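Long-range contacts in 3-methylaspartate ammonia-lyase (Citrobacter amalonaticus, PDB 1KKO), which catalyses the reversible, magnesium-dependent anti elimination of ammonia from L-threo-3-methylaspartate to give mesaconate, as a homodimeric member of the enolase superfamily: residues Leu160-Gly171 / Ala375-Ile385; His232-Ile243 / Ala265-Val276. All coordinates share one frame; numbering follows the deposited sequence.

Contact 1 (Leu160-Gly171 / Ala375-Ile385)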
loop_
_atom_site.group_PDB
_atom_site.type_symbol
_atom_site.label_atom_id
_atom_site.label_comp_id
_atom_site.label_asym_id
_atom_site.label_seq_id
_atom_site.Cartn_x
_atom_site.Cartn_y
_atom_site.Cartn_z
ATOM N N LEU A 160 6.110 -28.270 11.195
ATOM C CA LEU A 160 7.267 -27.386 11.192
ATOM C C LEU A 160 7.424 -26.756 12.570
ATOM O O LEU A 160 6.439 -26.551 13.265
ATOM C CB LEU A 160 7.096 -26.278 10.145
ATOM C CG LEU A 160 6.637 -26.735 8.764
ATOM C CD1 LEU A 160 6.471 -25.522 7.847
ATOM C CD2 LEU A 160 7.603 -27.696 8.136
ATOM N N PRO A 161 8.646 -26.426 12.967
ATOM C CA PRO A 161 8.889 -25.976 14.338
ATOM C C PRO A 161 8.326 -24.615 14.685
ATOM O O PRO A 161 8.056 -24.409 15.864
ATOM C CB PRO A 161 10.412 -25.930 14.408
ATOM C CG PRO A 161 10.782 -25.600 13.032
ATOM C CD PRO A 161 9.900 -26.473 12.193
ATOM N N CYS A 162 8.176 -23.711 13.717
ATOM C CA CYS A 162 7.608 -22.383 13.971
ATOM C C CYS A 162 8.411 -21.484 14.923
ATOM O O CYS A 162 7.828 -20.799 15.761
ATOM C CB CYS A 162 6.168 -22.503 14.493
ATOM S SG CYS A 162 4.914 -21.839 13.366
ATOM N N VAL A 163 9.737 -21.463 14.806
ATOM C CA VAL A 163 10.553 -20.567 15.627
ATOM C C VAL A 163 10.373 -19.134 15.107
ATOM O O VAL A 163 10.568 -18.898 13.916
ATOM C CB VAL A 163 12.054 -20.959 15.588
ATOM C CG1 VAL A 163 12.885 -19.993 16.413
ATOM C CG2 VAL A 163 12.240 -22.392 16.092
ATOM N N PRO A 164 9.989 -18.193 15.975
ATOM C CA PRO A 164 9.758 -16.803 15.556
ATOM C C PRO A 164 11.033 -16.096 15.144
ATOM O O PRO A 164 11.910 -15.854 15.973
ATOM C CB PRO A 164 9.160 -16.146 16.806
ATOM C CG PRO A 164 8.756 -17.248 17.677
ATOM C CD PRO A 164 9.713 -18.367 17.409
ATOM N N GLU A 165 11.128 -15.762 13.863
ATOM C CA GLU A 165 12.314 -15.108 13.336
ATOM C C GLU A 165 11.990 -14.392 12.035
ATOM O O GLU A 165 11.275 -14.916 11.189
ATOM C CB GLU A 165 13.416 -16.143 13.099
ATOM C CG GLU A 165 14.727 -15.571 12.602
ATOM C CD GLU A 165 15.838 -16.604 12.593
ATOM O OE1 GLU A 165 15.656 -17.679 13.200
ATOM O OE2 GLU A 165 16.893 -16.346 11.979
ATOM N N ALA A 166 12.531 -13.195 11.890
ATOM C CA ALA A 166 12.304 -12.409 10.695
ATOM C C ALA A 166 12.889 -13.058 9.458
ATOM O O ALA A 166 13.827 -13.860 9.534
ATOM C CB ALA A 166 12.899 -11.038 10.863
ATOM N N ILE A 167 12.304 -12.707 8.320
ATOM C CA ILE A 167 12.764 -13.127 7.008
ATOM C C ILE A 167 13.344 -11.885 6.338
ATOM O O ILE A 167 12.714 -10.824 6.393
ATOM C CB ILE A 167 11.561 -13.596 6.163
ATOM C CG1 ILE A 167 10.822 -14.778 6.804
ATOM C CG2 ILE A 167 11.993 -13.901 4.732
ATOM C CD1 ILE A 167 11.626 -16.046 6.896
ATOM N N PRO A 168 14.504 -11.976 5.683
ATOM C CA PRO A 168 15.027 -10.821 4.953
ATOM C C PRO A 168 14.065 -10.339 3.873
ATOM O O PRO A 168 13.564 -11.158 3.109
ATOM C CB PRO A 168 16.322 -11.354 4.341
ATOM C CG PRO A 168 16.727 -12.456 5.247
ATOM C CD PRO A 168 15.440 -13.116 5.625
ATOM N N LEU A 169 13.848 -9.029 3.822
ATOM C CA LEU A 169 12.905 -8.424 2.890
ATOM C C LEU A 169 13.618 -7.701 1.760
ATOM O O LEU A 169 14.642 -7.052 1.970
ATOM C CB LEU A 169 11.986 -7.437 3.612
ATOM C CG LEU A 169 11.234 -7.978 4.823
ATOM C CD1 LEU A 169 10.291 -6.920 5.377
ATOM C CD2 LEU A 169 10.476 -9.215 4.472
ATOM N N PHE A 170 13.009 -7.778 0.586
ATOM C CA PHE A 170 13.570 -7.269 -0.660
ATOM C C PHE A 170 12.648 -6.220 -1.259
ATOM O O PHE A 170 11.502 -6.521 -1.603
ATOM C CB PHE A 170 13.726 -8.446 -1.630
ATOM C CG PHE A 170 14.165 -8.080 -3.010
ATOM C CD1 PHE A 170 15.099 -7.090 -3.236
ATOM C CD2 PHE A 170 13.625 -8.750 -4.088
ATOM C CE1 PHE A 170 15.501 -6.793 -4.519
ATOM C CE2 PHE A 170 14.018 -8.452 -5.371
ATOM C CZ PHE A 170 14.971 -7.483 -5.583
ATOM N N GLY A 171 13.145 -4.996 -1.389
ATOM C CA GLY A 171 12.387 -3.900 -1.968
ATOM C C GLY A 171 12.642 -3.736 -3.452
ATOM O O GLY A 171 13.776 -3.865 -3.907
ATOM N N ALA A 375 5.644 -17.417 4.850
ATOM C CA ALA A 375 7.088 -17.287 4.965
ATOM C C ALA A 375 7.576 -17.543 6.375
ATOM O O ALA A 375 8.596 -18.201 6.589
ATOM C CB ALA A 375 7.529 -15.915 4.496
ATOM N N LEU A 376 6.874 -17.021 7.366
ATOM C CA LEU A 376 7.304 -17.196 8.742
ATOM C C LEU A 376 7.327 -18.662 9.120
ATOM O O LEU A 376 8.150 -19.074 9.940
ATOM C CB LEU A 376 6.409 -16.419 9.694
ATOM C CG LEU A 376 6.673 -14.917 9.743
ATOM C CD1 LEU A 376 5.618 -14.238 10.590
ATOM C CD2 LEU A 376 8.075 -14.628 10.290
ATOM N N ALA A 377 6.437 -19.440 8.522
ATOM C CA ALA A 377 6.385 -20.874 8.767
ATOM C C ALA A 377 7.430 -21.644 7.961
ATOM O O ALA A 377 8.159 -22.461 8.509
ATOM C CB ALA A 377 5.012 -21.413 8.452
ATOM N N ALA A 378 7.514 -21.374 6.668
ATOM C CA ALA A 378 8.334 -22.176 5.762
ATOM C C ALA A 378 9.806 -21.807 5.716
ATOM O O ALA A 378 10.632 -22.629 5.334
ATOM C CB ALA A 378 7.728 -22.151 4.360
ATOM N N ARG A 379 10.130 -20.557 6.028
ATOM C CA ARG A 379 11.503 -20.084 6.147
ATOM C C ARG A 379 12.266 -19.921 4.846
ATOM O O ARG A 379 13.351 -20.468 4.674
ATOM C CB ARG A 379 12.304 -20.995 7.089
ATOM C CG ARG A 379 11.633 -21.243 8.419
ATOM C CD ARG A 379 11.138 -20.007 9.079
ATOM N NE ARG A 379 12.200 -19.031 9.224
ATOM C CZ ARG A 379 12.024 -17.837 9.751
ATOM N NH1 ARG A 379 10.809 -17.487 10.172
ATOM N NH2 ARG A 379 13.043 -17.000 9.872
ATOM N N PRO A 380 11.739 -19.137 3.920
ATOM C CA PRO A 380 12.514 -18.830 2.724
ATOM C C PRO A 380 13.678 -17.914 3.120
ATOM O O PRO A 380 13.670 -17.312 4.192
ATOM C CB PRO A 380 11.510 -18.074 1.848
ATOM C CG PRO A 380 10.611 -17.402 2.854
ATOM C CD PRO A 380 10.427 -18.458 3.920
HETATM N N MSE A 381 14.663 -17.805 2.247
HETATM C CA MSE A 381 15.799 -16.928 2.455
HETATM C C MSE A 381 15.504 -15.448 2.231
HETATM O O MSE A 381 16.218 -14.596 2.744
HETATM C CB MSE A 381 16.891 -17.354 1.476
HETATM C CG MSE A 381 18.040 -18.002 2.155
HETATM SE SE MSE A 381 19.216 -16.608 2.746
HETATM C CE MSE A 381 20.308 -16.412 1.212
ATOM N N ARG A 382 14.458 -15.157 1.461
ATOM C CA ARG A 382 14.156 -13.802 1.059
ATOM C C ARG A 382 12.685 -13.704 0.745
ATOM O O ARG A 382 12.094 -14.659 0.274
ATOM C CB ARG A 382 14.955 -13.500 -0.207
ATOM C CG ARG A 382 14.934 -12.063 -0.696
ATOM C CD ARG A 382 16.057 -11.736 -1.662
ATOM N NE ARG A 382 17.338 -12.031 -1.037
ATOM C CZ ARG A 382 18.491 -12.192 -1.665
ATOM N NH1 ARG A 382 18.590 -12.035 -2.971
ATOM N NH2 ARG A 382 19.566 -12.530 -0.963
HETATM N N MSE A 383 12.096 -12.543 1.014
HETATM C CA MSE A 383 10.695 -12.309 0.697
HETATM C C MSE A 383 10.524 -10.930 0.090
HETATM O O MSE A 383 11.070 -9.950 0.575
HETATM C CB MSE A 383 9.827 -12.426 1.944
HETATM C CG MSE A 383 8.369 -12.058 1.687
HETATM SE SE MSE A 383 7.160 -12.617 3.097
HETATM C CE MSE A 383 8.063 -11.908 4.565
ATOM N N LEU A 384 9.760 -10.866 -0.985
ATOM C CA LEU A 384 9.491 -9.609 -1.660
ATOM C C LEU A 384 8.574 -8.675 -0.873
ATOM O O LEU A 384 7.524 -9.090 -0.371
ATOM C CB LEU A 384 8.849 -9.881 -3.019
ATOM C CG LEU A 384 8.445 -8.666 -3.866
ATOM C CD1 LEU A 384 9.673 -7.892 -4.339
ATOM C CD2 LEU A 384 7.601 -9.129 -5.045
ATOM N N ILE A 385 8.977 -7.409 -0.795
ATOM C CA ILE A 385 8.122 -6.352 -0.267
ATOM C C ILE A 385 7.096 -6.028 -1.356
ATOM O O ILE A 385 7.435 -5.636 -2.466
ATOM C CB ILE A 385 8.977 -5.149 0.120
ATOM C CG1 ILE A 385 9.874 -5.514 1.298
ATOM C CG2 ILE A 385 8.103 -3.962 0.456
ATOM C CD1 ILE A 385 10.990 -4.545 1.562
HETATM O O HOH W 1 9.281 -23.225 10.939
HETATM O O HOH W 2 8.827 -17.420 12.589
HETATM O O HOH W 3 8.910 -20.799 11.737
#
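Leu169 and Phe170 pair in parallel with Met383 and Leu384, joining the first and the last strand of the TIM barrel and so closing its ring. Three backbone bonds hold the pair: Met383 N to Pro168 O (2.9 Å), Phe170 N to Met383 O and Ile385 N to Phe170 O, the last the straightest at 172°. On the face that meets helix 392-410, Leu169 and Met383 (a selenomethionine) run side by side and the same way, Leu169 CD2 against Met383 CE at 3.6 Å, while Ile385 CG1 packs on Leu169 CB. Phe170 turns to the other face, into the barrel, its CD2 touching Leu384 CD1; beside it the Arg382 side chain lies along Phe170 CB, its guanidinium finding its partner in His236.

Ahead of the strand, the loop 160-168 runs past the C-terminal end of helix 365-378. Here Arg379, which leaves the helix with positive phi, doubles back through bends at chi2 and chi3 (-48° and -55°). Arg379 NH1 thereby gives a hydrogen bond to Glu165 O across the contact, 2.8 Å long. The same nitrogen gives another to Leu376 O in its own helix end; both oxygens lie in the guanidinium plane. NH2 adds weak bonds to Glu165 O and Ala166 O. The Glu165 carboxylate is near but well out of that plane; no N-H points at it, and any attraction is probably long-range. Water 1 extends the seam, accepting from Cys162 N and donating to Ala377 O, next to the Cys155–Cys162 disulfide. Ile167 fills the middle: its CG2 meets Met383 CB, and its CD1 sits over the centre of the Arg379 guanidinium, 3.4 Å from Arg379 CZ.

Contact 2 (His232-Ile243 / Ala265-Val276); sequences HPTLHIDVYGTI and AQGLPLYIEGPV
Neighbouring parallel strands of the TIM barrel, 234-238 and 270-273, bring two magnesium ligands, Asp238 and Glu273, side by side at their C-terminal ends. The strand axes are 4.6 Å apart and 16° from parallel. Five backbone bonds form the ladder: Leu235 N to Pro269 O, Tyr271 N to Leu235 O, Ile237 N to Tyr271 O, Glu273 N to Ile237 O and Val239 N to Glu273 O.

On the face lining the barrel interior, His236 NE2 donates to Glu273 OE1 (2.8 Å). The acceptor lies near the ring plane, but the proton arrives from above the carboxylate, whose plane is turned 60° from the ring. Gln329, a substrate-binding residue, donates to OE2, so both carboxylate oxygens are held; His236 ND1 is bonded as well, which sets the ring's rotation at both nitrogens. Asp238 OD2 stands 3.9 Å from Glu273 OE1, a closeness of two carboxylates consistent with their shared role as magnesium ligands. Asp238 OD1 accepts from Tyr240 N in an Asx turn, and Gly241 N binds Gly274 O (2.7 Å) where the following loops meet.

The opposite face is apolar: Leu235 CB packs on Leu270 CD1, and Ile272 CG2 touches Val239 CG2 and Ile243 CD1. At the N-terminal end, Leu268 CD2 lies over one face of the His232 ring, 3.7 Å from its centroid, in a CH-pi contact, while water 4 bridges His232 NE2 and Gln266 O. Acidic metal ligands at the C-terminal ends of successive barrel strands, completed here by Asp307, are the signature of the enolase superfamily.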
loop_
_atom_site.group_PDB
_atom_site.type_symbol
_atom_site.label_atom_id
_atom_site.label_comp_id
_atom_site.label_asym_id
_atom_site.label_seq_id
_atom_site.Cartn_x
_atom_site.Cartn_y
_atom_site.Cartn_z
ATOM N N HIS A 232 24.487 -3.342 6.208
ATOM C CA HIS A 232 25.239 -4.034 5.168
ATOM C C HIS A 232 24.250 -4.873 4.365
ATOM O O HIS A 232 24.236 -6.104 4.473
ATOM C CB HIS A 232 26.288 -4.933 5.840
ATOM C CG HIS A 232 27.346 -5.458 4.916
ATOM N ND1 HIS A 232 27.309 -6.728 4.388
ATOM C CD2 HIS A 232 28.500 -4.902 4.476
ATOM C CE1 HIS A 232 28.378 -6.922 3.634
ATOM N NE2 HIS A 232 29.116 -5.828 3.669
ATOM N N PRO A 233 23.405 -4.224 3.574
ATOM C CA PRO A 233 22.367 -4.958 2.848
ATOM C C PRO A 233 22.904 -5.757 1.674
ATOM O O PRO A 233 24.035 -5.584 1.231
ATOM C CB PRO A 233 21.472 -3.840 2.325
ATOM C CG PRO A 233 22.423 -2.736 2.106
ATOM C CD PRO A 233 23.321 -2.778 3.311
ATOM N N THR A 234 22.056 -6.639 1.174
ATOM C CA THR A 234 22.356 -7.403 -0.030
ATOM C C THR A 234 21.787 -6.692 -1.243
ATOM O O THR A 234 20.698 -6.122 -1.175
ATOM C CB THR A 234 21.748 -8.797 0.100
ATOM O OG1 THR A 234 22.518 -9.534 1.052
ATOM C CG2 THR A 234 21.838 -9.602 -1.193
ATOM N N LEU A 235 22.529 -6.716 -2.344
ATOM C CA LEU A 235 22.081 -6.134 -3.601
ATOM C C LEU A 235 21.481 -7.223 -4.473
ATOM O O LEU A 235 22.047 -8.302 -4.617
ATOM C CB LEU A 235 23.243 -5.460 -4.322
ATOM C CG LEU A 235 24.051 -4.478 -3.472
ATOM C CD1 LEU A 235 25.102 -3.809 -4.350
ATOM C CD2 LEU A 235 23.143 -3.453 -2.804
ATOM N N HIS A 236 20.320 -6.940 -5.049
ATOM C CA HIS A 236 19.605 -7.907 -5.877
ATOM C C HIS A 236 19.001 -7.083 -7.001
ATOM O O HIS A 236 18.181 -6.192 -6.770
ATOM C CB HIS A 236 18.562 -8.603 -5.006
ATOM C CG HIS A 236 17.686 -9.600 -5.696
ATOM N ND1 HIS A 236 17.154 -10.678 -5.025
ATOM C CD2 HIS A 236 17.182 -9.649 -6.951
ATOM C CE1 HIS A 236 16.361 -11.348 -5.840
ATOM N NE2 HIS A 236 16.354 -10.744 -7.014
ATOM N N ILE A 237 19.463 -7.351 -8.215
ATOM C CA ILE A 237 19.062 -6.605 -9.393
ATOM C C ILE A 237 18.530 -7.568 -10.440
ATOM O O ILE A 237 19.137 -8.600 -10.702
ATOM C CB ILE A 237 20.269 -5.808 -9.933
ATOM C CG1 ILE A 237 20.676 -4.729 -8.915
ATOM C CG2 ILE A 237 19.953 -5.205 -11.300
ATOM C CD1 ILE A 237 22.027 -4.070 -9.190
ATOM N N ASP A 238 17.372 -7.233 -11.007
ATOM C CA ASP A 238 16.707 -8.052 -12.017
ATOM C C ASP A 238 16.956 -7.437 -13.382
ATOM O O ASP A 238 16.616 -6.267 -13.633
ATOM C CB ASP A 238 15.203 -8.097 -11.739
ATOM C CG ASP A 238 14.454 -9.136 -12.570
ATOM O OD1 ASP A 238 14.977 -9.679 -13.588
ATOM O OD2 ASP A 238 13.282 -9.452 -12.235
ATOM N N VAL A 239 17.541 -8.235 -14.267
ATOM C CA VAL A 239 17.934 -7.753 -15.587
ATOM C C VAL A 239 17.108 -8.280 -16.754
ATOM O O VAL A 239 17.443 -8.025 -17.906
ATOM C CB VAL A 239 19.425 -7.984 -15.834
ATOM C CG1 VAL A 239 20.242 -7.355 -14.720
ATOM C CG2 VAL A 239 19.743 -9.469 -15.939
ATOM N N TYR A 240 16.034 -9.008 -16.481
ATOM C CA TYR A 240 15.071 -9.354 -17.527
ATOM C C TYR A 240 15.689 -9.904 -18.797
ATOM O O TYR A 240 15.260 -9.562 -19.906
ATOM C CB TYR A 240 14.196 -8.132 -17.846
ATOM C CG TYR A 240 13.289 -7.836 -16.693
ATOM C CD1 TYR A 240 13.717 -7.032 -15.655
ATOM C CD2 TYR A 240 12.036 -8.415 -16.604
ATOM C CE1 TYR A 240 12.914 -6.777 -14.571
ATOM C CE2 TYR A 240 11.212 -8.162 -15.518
ATOM C CZ TYR A 240 11.666 -7.347 -14.506
ATOM O OH TYR A 240 10.865 -7.096 -13.415
ATOM N N GLY A 241 16.664 -10.790 -18.630
ATOM C CA GLY A 241 17.306 -11.460 -19.747
ATOM C C GLY A 241 18.240 -10.609 -20.577
ATOM O O GLY A 241 18.802 -11.106 -21.560
ATOM N N THR A 242 18.455 -9.355 -20.193
ATOM C CA THR A 242 19.229 -8.455 -21.058
ATOM C C THR A 242 20.700 -8.820 -21.174
ATOM O O THR A 242 21.315 -8.546 -22.202
ATOM C CB THR A 242 19.078 -6.976 -20.648
ATOM O OG1 THR A 242 19.439 -6.818 -19.272
ATOM C CG2 THR A 242 17.622 -6.516 -20.771
ATOM N N ILE A 243 21.279 -9.429 -20.147
ATOM C CA ILE A 243 22.681 -9.824 -20.218
ATOM C C ILE A 243 22.882 -10.857 -21.331
ATOM O O ILE A 243 23.837 -10.760 -22.105
ATOM C CB ILE A 243 23.187 -10.315 -18.841
ATOM C CG1 ILE A 243 23.249 -9.131 -17.871
ATOM C CG2 ILE A 243 24.567 -10.960 -18.957
ATOM C CD1 ILE A 243 23.552 -9.490 -16.431
ATOM N N ALA A 265 30.110 -3.697 -6.130
ATOM C CA ALA A 265 29.243 -3.815 -4.957
ATOM C C ALA A 265 29.940 -3.439 -3.648
ATOM O O ALA A 265 29.288 -3.341 -2.607
ATOM C CB ALA A 265 28.672 -5.216 -4.869
ATOM N N GLN A 266 31.262 -3.250 -3.699
ATOM C CA GLN A 266 32.049 -2.829 -2.535
ATOM C C GLN A 266 31.796 -3.655 -1.269
ATOM O O GLN A 266 31.628 -3.108 -0.178
ATOM C CB GLN A 266 31.820 -1.345 -2.251
ATOM C CG GLN A 266 32.191 -0.468 -3.424
ATOM C CD GLN A 266 32.122 1.004 -3.111
ATOM O OE1 GLN A 266 33.061 1.562 -2.542
ATOM N NE2 GLN A 266 31.028 1.650 -3.503
ATOM N N GLY A 267 31.772 -4.974 -1.414
ATOM C CA GLY A 267 31.620 -5.850 -0.268
ATOM C C GLY A 267 30.196 -6.276 0.062
ATOM O O GLY A 267 29.995 -7.172 0.870
ATOM N N LEU A 268 29.207 -5.632 -0.552
ATOM C CA LEU A 268 27.812 -6.002 -0.345
ATOM C C LEU A 268 27.528 -7.212 -1.229
ATOM O O LEU A 268 27.899 -7.205 -2.398
ATOM C CB LEU A 268 26.900 -4.833 -0.727
ATOM C CG LEU A 268 27.182 -3.519 0.013
ATOM C CD1 LEU A 268 26.323 -2.374 -0.508
ATOM C CD2 LEU A 268 26.986 -3.687 1.503
ATOM N N PRO A 269 26.885 -8.253 -0.702
ATOM C CA PRO A 269 26.576 -9.425 -1.528
ATOM C C PRO A 269 25.739 -9.033 -2.728
ATOM O O PRO A 269 24.886 -8.155 -2.605
ATOM C CB PRO A 269 25.780 -10.326 -0.589
ATOM C CG PRO A 269 26.083 -9.852 0.791
ATOM C CD PRO A 269 26.394 -8.400 0.679
ATOM N N LEU A 270 25.985 -9.663 -3.867
ATOM C CA LEU A 270 25.292 -9.320 -5.095
ATOM C C LEU A 270 24.587 -10.522 -5.696
ATOM O O LEU A 270 25.157 -11.609 -5.816
ATOM C CB LEU A 270 26.274 -8.721 -6.109
ATOM C CG LEU A 270 25.709 -8.333 -7.475
ATOM C CD1 LEU A 270 24.704 -7.188 -7.346
ATOM C CD2 LEU A 270 26.838 -7.948 -8.424
ATOM N N TYR A 271 23.324 -10.293 -6.060
ATOM C CA TYR A 271 22.499 -11.265 -6.748
ATOM C C TYR A 271 21.994 -10.648 -8.048
ATOM O O TYR A 271 21.545 -9.493 -8.052
ATOM C CB TYR A 271 21.280 -11.612 -5.907
ATOM C CG TYR A 271 21.522 -12.546 -4.749
ATOM C CD1 TYR A 271 22.222 -12.136 -3.629
ATOM C CD2 TYR A 271 21.032 -13.838 -4.770
ATOM C CE1 TYR A 271 22.443 -13.001 -2.558
ATOM C CE2 TYR A 271 21.217 -14.704 -3.693
ATOM C CZ TYR A 271 21.919 -14.275 -2.594
ATOM O OH TYR A 271 22.105 -15.135 -1.527
ATOM N N ILE A 272 22.057 -11.420 -9.133
ATOM C CA ILE A 272 21.521 -10.991 -10.417
ATOM C C ILE A 272 20.405 -11.943 -10.816
ATOM O O ILE A 272 20.628 -13.137 -10.978
ATOM C CB ILE A 272 22.612 -10.981 -11.506
ATOM C CG1 ILE A 272 23.728 -9.988 -11.164
ATOM C CG2 ILE A 272 21.991 -10.677 -12.881
ATOM C CD1 ILE A 272 23.310 -8.529 -11.099
ATOM N N GLU A 273 19.198 -11.405 -10.926
ATOM C CA GLU A 273 18.029 -12.195 -11.288
ATOM C C GLU A 273 17.758 -12.122 -12.783
ATOM O O GLU A 273 17.907 -11.065 -13.401
ATOM C CB GLU A 273 16.805 -11.727 -10.485
ATOM C CG GLU A 273 15.544 -12.533 -10.772
ATOM C CD GLU A 273 14.422 -12.296 -9.780
ATOM O OE1 GLU A 273 14.486 -11.342 -8.988
ATOM O OE2 GLU A 273 13.452 -13.076 -9.808
ATOM N N GLY A 274 17.371 -13.254 -13.349
ATOM C CA GLY A 274 17.026 -13.324 -14.755
ATOM C C GLY A 274 18.126 -12.904 -15.711
ATOM O O GLY A 274 17.897 -12.098 -16.598
ATOM N N PRO A 275 19.333 -13.433 -15.580
ATOM C CA PRO A 275 20.409 -12.980 -16.469
ATOM C C PRO A 275 20.133 -13.224 -17.956
ATOM O O PRO A 275 20.550 -12.406 -18.786
ATOM C CB PRO A 275 21.613 -13.795 -15.995
ATOM C CG PRO A 275 21.038 -14.968 -15.325
ATOM C CD PRO A 275 19.816 -14.436 -14.611
ATOM N N VAL A 276 19.447 -14.318 -18.268
ATOM C CA VAL A 276 19.123 -14.677 -19.641
ATOM C C VAL A 276 17.687 -15.154 -19.695
ATOM O O VAL A 276 17.114 -15.529 -18.673
ATOM C CB VAL A 276 20.032 -15.827 -20.124
ATOM C CG1 VAL A 276 21.478 -15.432 -20.032
ATOM C CG2 VAL A 276 19.760 -17.074 -19.298
HETATM O O HOH W 4 30.942 -3.836 2.603
#

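Both contacts are largely buried pairings of parallel strands in one barrel, their centres about 20 Å apart, and contact 2 is nested in the chain loop that contact 1 closes. Contact 1 joins strands far apart in sequence and extends outward to a partly exposed loop and helix end, where an arginine and waters serve backbone carbonyls. Contact 2 joins successive barrel strands and concentrates acidic side chains at the metal site. Across the barrel interior the two meet directly: Arg382 NH1 lies 2.8 Å from His236 ND1, its guanidinium makes a cation-pi contact with Tyr271, and Phe170 stacks on His236. Contact 1 thus reaches the metal site indirectly, through the histidine that binds Glu273.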